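PDB 1O9R: agrobacterium tumefaciens DPS, which oxidises ferrous iron with hydrogen peroxide and stores it as a ferric mineral inside a hollow dodecamer, protecting DNA from oxidative damage without binding it. Local coordinates for residues 153-156 against 157-161. Sequence-based numbering, arbitrary orientation.
Sequences FLEA and HVQEK
H157 reaches back to F153 with its imidazole: ND1 donates to O of F153 at 2.7 Å, so the side chain takes a carbonyl near the C-terminal end of helix 134-156. Chi1 of -78° sets CG beside the residue's own backbone N and anti to its carbonyl carbon, turning the ring back along the helix. The acceptor lies near the ring edge, 16° out of its plane, and the N-H...O angle of 144° makes the bond moderately bent.

Backbone donors serve the next two carbonyls. N of H157 bonds to O of L154 at 3.1 Å, and N of V158 to O of E155 at 2.9 Å; both donors come from three residues further on. O of E155 also receives a weak, bent bond from N of Q159, also 2.9 Å long, and is flanked by CG2 of V158 and CG of Q159.

The Q159 side chain runs back beside the E155-A156 backbone, with OE1 3.3 Å from CA of A156 and NE2 3.8 Å from CB of E155. A water donates to OE2 of E155 (2.7 Å) and accepts from NE2 of Q159 (3.2 Å). Both polar ends have protein partners: OE2 of E155 is hydrogen-bonded to OG1 of T6 and OE1 to N of K7, while NE2 of Q159 is hydrogen-bonded to O of K5, all three residues on one neighbouring subunit. F48 of a second, different neighbouring subunit meets the H157 ring edge-to-face.

In the last turn or so of helix 134-156, in the ferritin-like four-helix bundle, the carbonyls of F153, L154 and E155 are thus answered by one side-chain and three backbone donors, one of them weak. The ND1 bond implies a proton on that nitrogen and restrains the ring's rotation, while E155 and Q159 tie the helix end to the N-terminal segment of a neighbouring subunit.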
ATOM      1  N   PHE A 153       9.395 -27.833  -5.905  1.00 13.12           N
ATOM      2  CA  PHE A 153      10.270 -26.772  -6.468  1.00 13.17           C
ATOM      3  C   PHE A 153      11.737 -27.164  -6.388  1.00 13.18           C
ATOM      4  O   PHE A 153      12.478 -26.925  -7.383  1.00 15.57           O
ATOM      5  CB  PHE A 153      10.044 -25.472  -5.675  1.00 13.27           C
ATOM      6  CG  PHE A 153       8.881 -24.634  -6.129  1.00 14.94           C
ATOM      7  CD1 PHE A 153       8.713 -23.378  -5.541  1.00 18.01           C
ATOM      8  CD2 PHE A 153       7.916 -25.010  -7.026  1.00 15.82           C
ATOM      9  CE1 PHE A 153       7.721 -22.483  -5.943  1.00 21.19           C
ATOM     10  CE2 PHE A 153       6.903 -24.176  -7.448  1.00 17.20           C
ATOM     11  CZ  PHE A 153       6.788 -22.915  -6.899  1.00 18.47           C
ATOM     12  N   LEU A 154      12.186 -27.762  -5.300  1.00 13.37           N
ATOM     13  CA  LEU A 154      13.576 -28.225  -5.216  1.00 15.07           C
ATOM     14  C   LEU A 154      13.886 -29.330  -6.222  1.00 15.29           C
ATOM     15  O   LEU A 154      14.846 -29.258  -7.003  1.00 14.40           O
ATOM     16  CB  LEU A 154      13.900 -28.718  -3.801  1.00 13.13           C
ATOM     17  CG  LEU A 154      13.861 -27.615  -2.719  1.00 14.23           C
ATOM     18  CD1 LEU A 154      13.866 -28.249  -1.339  1.00 17.21           C
ATOM     19  CD2 LEU A 154      15.094 -26.686  -2.903  1.00 17.48           C
ATOM     20  N   GLU A 155      13.006 -30.343  -6.226  1.00 14.82           N
ATOM     21  CA  GLU A 155      13.269 -31.505  -7.100  1.00 14.43           C
ATOM     22  C   GLU A 155      13.167 -31.121  -8.566  1.00 14.23           C
ATOM     23  O   GLU A 155      13.942 -31.710  -9.415  1.00 15.31           O
ATOM     24  CB  GLU A 155      12.232 -32.604  -6.779  1.00 14.75           C
ATOM     25  CG  GLU A 155      12.525 -33.262  -5.448  1.00 17.31           C
ATOM     26  CD  GLU A 155      11.521 -34.352  -5.083  1.00 16.52           C
ATOM     27  OE1 GLU A 155      12.003 -35.303  -4.405  1.00 16.29           O
ATOM     28  OE2 GLU A 155      10.338 -34.289  -5.456  1.00 17.64           O
ATOM     29  N   ALA A 156      12.343 -30.158  -8.936  1.00 14.09           N
ATOM     30  CA  ALA A 156      12.225 -29.760 -10.311  1.00 14.72           C
ATOM     31  C   ALA A 156      13.500 -29.099 -10.869  1.00 17.32           C
ATOM     32  O   ALA A 156      13.657 -29.099 -12.090  1.00 17.34           O
ATOM     33  CB  ALA A 156      11.044 -28.835 -10.574  1.00 13.60           C
ATOM     34  N   HIS A 157      14.417 -28.728 -10.002  1.00 15.77           N
ATOM     35  CA  HIS A 157      15.699 -28.194 -10.466  1.00 15.52           C
ATOM     36  C   HIS A 157      16.654 -29.335 -10.814  1.00 17.76           C
ATOM     37  O   HIS A 157      17.617 -29.029 -11.534  1.00 18.40           O
ATOM     38  CB  HIS A 157      16.363 -27.359  -9.361  1.00 16.31           C
ATOM     39  CG  HIS A 157      15.808 -25.985  -9.172  1.00 15.70           C
ATOM     40  ND1 HIS A 157      14.714 -25.685  -8.369  1.00 13.57           N
ATOM     41  CD2 HIS A 157      16.216 -24.800  -9.714  1.00 16.57           C
ATOM     42  CE1 HIS A 157      14.471 -24.378  -8.471  1.00 15.57           C
ATOM     43  NE2 HIS A 157      15.370 -23.803  -9.262  1.00 16.36           N
ATOM     44  N   VAL A 158      16.397 -30.555 -10.388  1.00 16.06           N
ATOM     45  CA  VAL A 158      17.383 -31.627 -10.630  1.00 15.65           C
ATOM     46  C   VAL A 158      16.735 -32.758 -11.423  1.00 17.88           C
ATOM     47  O   VAL A 158      17.518 -33.573 -11.955  1.00 19.17           O
ATOM     48  CB  VAL A 158      17.972 -32.212  -9.335  1.00 17.68           C
ATOM     49  CG1 VAL A 158      18.606 -31.114  -8.466  1.00 20.46           C
ATOM     50  CG2 VAL A 158      16.958 -32.976  -8.455  1.00 17.68           C
ATOM     51  N   GLN A 159      15.420 -32.742 -11.638  1.00 16.84           N
ATOM     52  CA  GLN A 159      14.785 -33.846 -12.368  1.00 16.28           C
ATOM     53  C   GLN A 159      15.162 -33.857 -13.847  1.00 18.12           C
ATOM     54  O   GLN A 159      15.091 -34.943 -14.440  1.00 19.61           O
ATOM     55  CB  GLN A 159      13.259 -33.832 -12.206  1.00 17.69           C
ATOM     56  CG  GLN A 159      12.859 -34.299 -10.806  1.00 18.28           C
ATOM     57  CD  GLN A 159      11.476 -33.852 -10.419  1.00 18.38           C
ATOM     58  OE1 GLN A 159      11.046 -32.781 -10.853  1.00 19.34           O
ATOM     59  NE2 GLN A 159      10.781 -34.654  -9.628  1.00 18.74           N
ATOM     60  N   GLU A 160      15.520 -32.709 -14.387  1.00 16.15           N
ATOM     61  CA  GLU A 160      16.093 -32.671 -15.746  1.00 16.99           C
ATOM     62  C   GLU A 160      17.339 -31.810 -15.616  1.00 17.25           C
ATOM     63  O   GLU A 160      17.550 -31.014 -14.671  1.00 17.74           O
ATOM     64  CB  GLU A 160      15.141 -32.150 -16.812  1.00 17.61           C
ATOM     65  CG  GLU A 160      13.922 -32.931 -17.091  1.00 19.32           C
ATOM     66  CD  GLU A 160      14.142 -34.175 -17.929  1.00 22.60           C
ATOM     67  OE1 GLU A 160      15.252 -34.419 -18.416  1.00 22.21           O
ATOM     68  OE2 GLU A 160      13.177 -34.916 -18.032  1.00 25.40           O
ATOM     69  N   LYS A 161      18.299 -31.970 -16.555  1.00 17.48           N
ATOM     70  CA  LYS A 161      19.577 -31.291 -16.498  1.00 16.92           C
ATOM     71  C   LYS A 161      19.707 -30.198 -17.557  1.00 18.21           C
ATOM     72  O   LYS A 161      20.741 -29.550 -17.739  1.00 18.20           O
ATOM     73  CB  LYS A 161      20.679 -32.348 -16.826  1.00 18.53           C
ATOM     74  CG  LYS A 161      20.587 -33.482 -15.767  1.00 20.39           C
ATOM     75  CD  LYS A 161      21.829 -34.380 -15.855  1.00 23.95           C
ATOM     76  CE  LYS A 161      21.711 -35.572 -14.928  1.00 27.63           C
ATOM     77  NZ  LYS A 161      21.786 -35.153 -13.498  1.00 28.96           N
TER
HETATM   78  O   HOH W   1       8.821 -33.412  -7.486  1.00 24.87           O